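Local coordinates for protein MYB21 (Trichomonas vaginalis, PDB 3OSG) that binds promoter DNA through the two Myb repeats of its R2R3 domain and probably acts as a nuclear transcription factor for RNA polymerase II, at residues R24-H29 / K34-T39; A71-K76 / V104-K109. All coordinates share one frame; numbering follows the deposited sequence.

Interaction 1: residues R24-H29 / K34-T39; sequences RAVAQH and KMIAAT
I36 lies against A25, V26 and H29, and through it helix 33-38 packs on the C-terminal part of helix 16-29. Followed outward from CB, this isoleucine shows how one branched side chain can serve three neighbours. At CB it divides. The CG2 methyl meets the methyl CB of A25 at 3.8 Å. The other branch, CG1, stands beside the backbone N (chi1 -74°) and runs past the carbonyl oxygen A25 O to H29, whose CB it touches at 3.8 Å. The chain carries CD1 on to its last partner, V26, and the tip rests 3.9 Å from V26 CG2. No hydrogen bond links the two segments, and their nearest CA atoms, those of A25 and I36, are 5.9 Å apart.

H29 adds a second, more superficial layer. M35 approaches over one face of its imidazole ring: M35 CG stands 4.1 Å from the ring centroid and 29° off the ring normal, a CH-pi contact near the CD2-NE2 side. The methionine chain then bends at chi2 and chi3, and its thioether end turns away from helix 16-29. At the far end of the segment, T39 folds its hydroxyl back on the preceding helix, where OG1 gives a 3.0 Å hydrogen bond to I36 O. The same carbonyl also accepts T39 N, so I36 O is gripped by two donors.

The segment axes cross at 138°, nearer antiparallel than parallel, and come within 9.9 Å. This pair belongs to the first Myb-like domain, whose helix 45-56 completes the packing: V26 also touches W52, and A37, on the side of helix 33-38 turned from helix 16-29, touches C48.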
loop_
_atom_site.group_PDB
_atom_site.type_symbol
_atom_site.label_atom_id
_atom_site.label_comp_id
_atom_site.label_asym_id
_atom_site.label_seq_id
_atom_site.Cartn_x
_atom_site.Cartn_y
_atom_site.Cartn_z
ATOM N N ARG A 24 -12.787 -6.173 -9.487
ATOM C CA ARG A 24 -14.136 -6.629 -9.819
ATOM C C ARG A 24 -14.899 -7.022 -8.566
ATOM O O ARG A 24 -16.048 -6.618 -8.367
ATOM C CB ARG A 24 -14.081 -7.831 -10.763
ATOM C CG ARG A 24 -13.662 -7.505 -12.177
ATOM C CD ARG A 24 -13.657 -8.750 -13.055
ATOM N NE ARG A 24 -12.706 -8.617 -14.159
ATOM C CZ ARG A 24 -11.534 -9.247 -14.230
ATOM N NH1 ARG A 24 -11.156 -10.081 -13.265
ATOM N NH2 ARG A 24 -10.744 -9.050 -15.279
ATOM N N ALA A 25 -14.244 -7.814 -7.727
ATOM C CA ALA A 25 -14.834 -8.284 -6.485
ATOM C C ALA A 25 -15.258 -7.129 -5.591
ATOM O O ALA A 25 -16.284 -7.199 -4.917
ATOM C CB ALA A 25 -13.870 -9.200 -5.759
ATOM N N VAL A 26 -14.482 -6.061 -5.589
ATOM C CA VAL A 26 -14.820 -4.905 -4.771
ATOM C C VAL A 26 -16.018 -4.135 -5.335
ATOM O O VAL A 26 -16.897 -3.697 -4.594
ATOM C CB VAL A 26 -13.629 -3.966 -4.622
ATOM C CG1 VAL A 26 -14.103 -2.592 -4.159
ATOM C CG2 VAL A 26 -12.619 -4.562 -3.647
ATOM N N ALA A 27 -16.048 -3.971 -6.651
ATOM C CA ALA A 27 -17.189 -3.346 -7.313
ATOM C C ALA A 27 -18.461 -4.127 -7.023
ATOM O O ALA A 27 -19.557 -3.575 -7.001
ATOM C CB ALA A 27 -16.946 -3.279 -8.817
ATOM N N GLN A 28 -18.304 -5.424 -6.799
ATOM C CA GLN A 28 -19.431 -6.323 -6.645
ATOM C C GLN A 28 -19.813 -6.525 -5.186
ATOM O O GLN A 28 -21.000 -6.622 -4.856
ATOM C CB GLN A 28 -19.088 -7.662 -7.288
ATOM C CG GLN A 28 -20.149 -8.736 -7.131
ATOM C CD GLN A 28 -19.729 -10.053 -7.769
ATOM O OE1 GLN A 28 -20.367 -11.090 -7.564
ATOM N NE2 GLN A 28 -18.647 -10.016 -8.547
ATOM N N HIS A 29 -18.817 -6.579 -4.304
ATOM C CA HIS A 29 -19.078 -6.852 -2.888
ATOM C C HIS A 29 -18.722 -5.726 -1.937
ATOM O O HIS A 29 -18.895 -5.853 -0.723
ATOM C CB HIS A 29 -18.358 -8.124 -2.446
ATOM C CG HIS A 29 -18.911 -9.364 -3.063
ATOM N ND1 HIS A 29 -18.335 -9.970 -4.156
ATOM C CD2 HIS A 29 -20.012 -10.091 -2.765
ATOM C CE1 HIS A 29 -19.042 -11.032 -4.492
ATOM N NE2 HIS A 29 -20.068 -11.126 -3.666
ATOM N N LYS A 34 -14.091 -10.865 3.673
ATOM C CA LYS A 34 -14.194 -12.316 3.786
ATOM C C LYS A 34 -14.869 -12.929 2.579
ATOM O O LYS A 34 -14.433 -13.961 2.076
ATOM C CB LYS A 34 -14.936 -12.738 5.052
ATOM C CG LYS A 34 -14.053 -12.809 6.260
ATOM C CD LYS A 34 -14.702 -13.634 7.366
ATOM C CE LYS A 34 -13.685 -13.978 8.450
ATOM N NZ LYS A 34 -13.828 -15.382 8.944
ATOM N N MET A 35 -15.954 -12.314 2.130
ATOM C CA MET A 35 -16.645 -12.820 0.964
ATOM C C MET A 35 -15.723 -12.633 -0.231
ATOM O O MET A 35 -15.554 -13.538 -1.059
ATOM C CB MET A 35 -17.963 -12.072 0.761
ATOM C CG MET A 35 -18.883 -12.697 -0.273
ATOM S SD MET A 35 -19.525 -14.315 0.227
ATOM C CE MET A 35 -19.790 -14.049 1.970
ATOM N N ILE A 36 -15.102 -11.462 -0.316
ATOM C CA ILE A 36 -14.194 -11.210 -1.417
ATOM C C ILE A 36 -13.110 -12.284 -1.472
ATOM O O ILE A 36 -12.903 -12.890 -2.513
ATOM C CB ILE A 36 -13.588 -9.819 -1.338
ATOM C CG1 ILE A 36 -14.642 -8.791 -1.738
ATOM C CG2 ILE A 36 -12.362 -9.720 -2.268
ATOM C CD1 ILE A 36 -14.228 -7.363 -1.539
ATOM N N ALA A 37 -12.463 -12.557 -0.343
ATOM C CA ALA A 37 -11.335 -13.496 -0.318
ATOM C C ALA A 37 -11.766 -14.945 -0.598
ATOM O O ALA A 37 -10.959 -15.779 -1.018
ATOM C CB ALA A 37 -10.595 -13.408 1.026
ATOM N N ALA A 38 -13.034 -15.248 -0.359
ATOM C CA ALA A 38 -13.534 -16.585 -0.657
ATOM C C ALA A 38 -13.377 -16.920 -2.140
ATOM O O ALA A 38 -13.248 -18.079 -2.511
ATOM C CB ALA A 38 -15.001 -16.732 -0.219
ATOM N N THR A 39 -13.373 -15.905 -2.991
ATOM C CA THR A 39 -13.297 -16.135 -4.426
ATOM C C THR A 39 -11.855 -16.268 -4.910
ATOM O O THR A 39 -11.620 -16.543 -6.082
ATOM C CB THR A 39 -14.030 -15.025 -5.192
ATOM O OG1 THR A 39 -13.170 -13.901 -5.348
ATOM C CG2 THR A 39 -15.271 -14.577 -4.409
#

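Interaction 2: residues A71-K76 / V104-K109. With nucleotides of chain B.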
loop_
_atom_site.group_PDB
_atom_site.type_symbol
_atom_site.label_atom_id
_atom_site.label_comp_id
_atom_site.label_asym_id
_atom_site.label_seq_id
_atom_site.Cartn_x
_atom_site.Cartn_y
_atom_site.Cartn_z
ATOM N N ALA A 71 10.305 16.552 0.865
ATOM C CA ALA A 71 10.588 17.660 1.772
ATOM C C ALA A 71 9.491 17.740 2.821
ATOM O O ALA A 71 9.760 17.877 4.013
ATOM C CB ALA A 71 10.697 18.971 0.996
ATOM N N LEU A 72 8.247 17.625 2.380
ATOM C CA LEU A 72 7.141 17.548 3.328
ATOM C C LEU A 72 7.347 16.409 4.344
ATOM O O LEU A 72 7.145 16.594 5.545
ATOM C CB LEU A 72 5.813 17.396 2.588
ATOM C CG LEU A 72 4.558 17.405 3.466
ATOM C CD1 LEU A 72 4.440 18.702 4.299
ATOM C CD2 LEU A 72 3.325 17.206 2.602
ATOM N N LEU A 73 7.776 15.240 3.869
ATOM C CA LEU A 73 7.945 14.093 4.763
ATOM C C LEU A 73 8.973 14.338 5.852
ATOM O O LEU A 73 8.783 13.949 6.998
ATOM C CB LEU A 73 8.340 12.833 3.989
ATOM C CG LEU A 73 8.349 11.557 4.835
ATOM C CD1 LEU A 73 7.053 11.465 5.641
ATOM C CD2 LEU A 73 8.502 10.328 3.952
ATOM N N VAL A 74 10.084 14.966 5.501
ATOM C CA VAL A 74 11.097 15.223 6.513
ATOM C C VAL A 74 10.544 16.199 7.554
ATOM O O VAL A 74 10.777 16.033 8.746
ATOM C CB VAL A 74 12.392 15.767 5.898
ATOM C CG1 VAL A 74 12.978 14.768 4.896
ATOM C CG2 VAL A 74 12.130 17.067 5.210
ATOM N N GLN A 75 9.793 17.200 7.105
ATOM C CA GLN A 75 9.184 18.158 8.030
ATOM C C GLN A 75 8.127 17.501 8.910
ATOM O O GLN A 75 8.130 17.663 10.132
ATOM C CB GLN A 75 8.568 19.335 7.270
ATOM C CG GLN A 75 7.541 20.134 8.072
ATOM C CD GLN A 75 7.043 21.367 7.325
ATOM O OE1 GLN A 75 5.861 21.720 7.392
ATOM N NE2 GLN A 75 7.948 22.024 6.598
ATOM N N LYS A 76 7.226 16.745 8.294
ATOM C CA LYS A 76 6.178 16.103 9.076
ATOM C C LYS A 76 6.709 15.090 10.092
ATOM O O LYS A 76 6.098 14.874 11.131
ATOM C CB LYS A 76 5.110 15.488 8.173
ATOM C CG LYS A 76 4.232 16.513 7.491
ATOM C CD LYS A 76 3.695 17.517 8.510
ATOM C CE LYS A 76 2.607 18.402 7.907
ATOM N NZ LYS A 76 2.435 19.675 8.669
ATOM N N VAL A 104 12.540 5.148 4.805
ATOM C CA VAL A 104 13.755 4.341 4.671
ATOM C C VAL A 104 14.622 4.922 3.569
ATOM O O VAL A 104 15.824 5.124 3.738
ATOM C CB VAL A 104 13.415 2.854 4.379
ATOM C CG1 VAL A 104 14.656 2.036 4.190
ATOM C CG2 VAL A 104 12.548 2.258 5.520
ATOM N N THR A 105 13.998 5.211 2.437
ATOM C CA THR A 105 14.724 5.676 1.273
ATOM C C THR A 105 15.261 7.092 1.514
ATOM O O THR A 105 16.419 7.399 1.203
ATOM C CB THR A 105 13.825 5.639 0.042
ATOM O OG1 THR A 105 13.186 4.352 -0.047
ATOM C CG2 THR A 105 14.624 5.915 -1.209
ATOM N N ILE A 106 14.426 7.949 2.091
ATOM C CA ILE A 106 14.858 9.298 2.430
ATOM C C ILE A 106 15.974 9.298 3.461
ATOM O O ILE A 106 16.949 10.022 3.313
ATOM C CB ILE A 106 13.705 10.161 2.956
ATOM C CG1 ILE A 106 12.787 10.545 1.800
ATOM C CG2 ILE A 106 14.258 11.418 3.653
ATOM C CD1 ILE A 106 12.094 11.862 1.994
ATOM N N SER A 107 15.841 8.495 4.510
ATOM C CA SER A 107 16.864 8.469 5.552
ATOM C C SER A 107 18.230 8.044 4.987
ATOM O O SER A 107 19.274 8.361 5.558
ATOM C CB SER A 107 16.464 7.548 6.689
ATOM O OG SER A 107 16.536 6.199 6.268
ATOM N N ASN A 108 18.210 7.323 3.867
ATOM C CA ASN A 108 19.439 6.911 3.178
ATOM C C ASN A 108 20.106 8.086 2.471
ATOM O O ASN A 108 21.314 8.282 2.566
ATOM C CB ASN A 108 19.147 5.789 2.168
ATOM C CG ASN A 108 19.076 4.422 2.821
ATOM O OD1 ASN A 108 19.527 4.248 3.960
ATOM N ND2 ASN A 108 18.502 3.441 2.109
ATOM N N LYS A 109 19.303 8.860 1.753
ATOM C CA LYS A 109 19.775 10.081 1.107
ATOM C C LYS A 109 20.338 11.103 2.098
ATOM O O LYS A 109 21.279 11.817 1.776
ATOM C CB LYS A 109 18.652 10.708 0.275
ATOM C CG LYS A 109 18.527 10.101 -1.120
ATOM C CD LYS A 109 17.081 10.007 -1.596
ATOM C CE LYS A 109 17.038 9.358 -2.981
ATOM N NZ LYS A 109 15.686 8.850 -3.362
ATOM P P DA B 3 17.479 3.456 -1.912
ATOM O OP1 DA B 3 17.498 4.613 -2.818
ATOM O OP2 DA B 3 17.311 3.618 -0.446
ATOM O "O5'" DA B 3 16.369 2.419 -2.414
ATOM C "C5'" DA B 3 16.227 2.129 -3.791
ATOM C "C4'" DA B 3 14.969 1.308 -3.985
ATOM O "O4'" DA B 3 15.166 0.024 -3.363
ATOM C "C3'" DA B 3 13.692 1.880 -3.363
ATOM O "O3'" DA B 3 12.715 1.930 -4.394
ATOM C "C2'" DA B 3 13.298 0.912 -2.238
ATOM C "C1'" DA B 3 13.980 -0.368 -2.690
ATOM N N9 DA B 3 14.468 -1.249 -1.646
ATOM C C8 DA B 3 15.181 -0.928 -0.515
ATOM N N7 DA B 3 15.502 -1.980 0.207
ATOM C C5 DA B 3 14.989 -3.058 -0.515
ATOM C C6 DA B 3 14.974 -4.453 -0.308
ATOM N N6 DA B 3 15.533 -5.072 0.739
ATOM N N1 DA B 3 14.366 -5.215 -1.247
ATOM C C2 DA B 3 13.801 -4.638 -2.311
ATOM N N3 DA B 3 13.742 -3.347 -2.605
ATOM C C4 DA B 3 14.357 -2.613 -1.665
ATOM P P DT B 4 11.295 2.610 -4.153
ATOM O OP1 DT B 4 10.786 2.990 -5.474
ATOM O OP2 DT B 4 11.366 3.600 -3.068
ATOM O "O5'" DT B 4 10.441 1.353 -3.623
ATOM C "C5'" DT B 4 10.272 0.227 -4.486
ATOM C "C4'" DT B 4 9.421 -0.837 -3.815
ATOM O "O4'" DT B 4 10.229 -1.522 -2.830
ATOM C "C3'" DT B 4 8.212 -0.325 -3.035
ATOM O "O3'" DT B 4 7.167 -1.282 -3.173
ATOM C "C2'" DT B 4 8.700 -0.350 -1.597
ATOM C "C1'" DT B 4 9.448 -1.669 -1.670
ATOM N N1 DT B 4 10.356 -1.980 -0.563
ATOM C C2 DT B 4 10.613 -3.297 -0.281
ATOM O O2 DT B 4 10.138 -4.231 -0.910
ATOM N N3 DT B 4 11.470 -3.501 0.762
ATOM C C4 DT B 4 12.076 -2.527 1.534
ATOM O O4 DT B 4 12.834 -2.827 2.443
ATOM C C5 DT B 4 11.759 -1.159 1.195
ATOM C C7 DT B 4 12.361 -0.017 1.965
ATOM C C6 DT B 4 10.929 -0.952 0.162
#
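L73 and V74 of helix 67-80 meet I106 of helix 96-109 in the second Myb-like domain, a three-helix fold of the helix-turn-helix class in which the last helix reads the DNA. The contact illustrates a general principle of such domains: one face of a helix is given to the protein interior and another to the nucleic acid.

Along the segment, L72 looks to another part of the fold and touches F91, away from the 104-109 segment. L73 follows, pointing at the partner helix from its CA, and its CB lies 4.4 Å from I106 CD1, a loose apolar touch. The rest of this leucine is shared among I87, F91, I99 and R102, so it joins all three helices of the domain. V74 makes the closer approach: its CG1 meets I106 CG2 at 3.8 Å, and the two side chains cross at about a right angle. I106 can serve both neighbours because its branches part at CB: with CG1 at a chi1 of -74°, CG2 is left anti to the backbone N and faces V74, while the CG1 arm takes CD1 toward L73. K76 ends the segment by turning from helix 96-109 to E79, in a salt bridge, and to F90, in a cation-pi contact.

The DNA side of helix 96-109 is polar and methyl-lined. V104 CG1 packs 3.8 Å from the C7 methyl of thymidine DT4 of chain B, a contact with a base, while T105 CG2 lies beside the phosphate of DA3 of chain B. Within the helix, S107 OG bonds back to V104 O at 2.8 Å from above the carbonyl plane. One turn on from V104, N108 ND2 donates to OP2 of DA3 of chain B at 2.8 Å, with a nearly straight N-H...O angle of 167°.

Overall arrangement
Interactions 1 and 2 occupy the two Myb-like domains in turn, on opposite sides of the chain's centre, with their own centres about 36 Å apart and nearest atoms about 27 Å apart. Both are apolar helix contacts led by an isoleucine and without a cross-segment hydrogen bond, yet they pair different elements: interaction 1 joins the first and second helices of its domain, interaction 2 the first and third. Interaction 1 covers more surface (254 against 127 Å²) and runs from a buried isoleucine to a partly exposed histidine ring. Interaction 2 is smaller and buried, but one of its helices carries polar and methyl contacts to the DNA on another face.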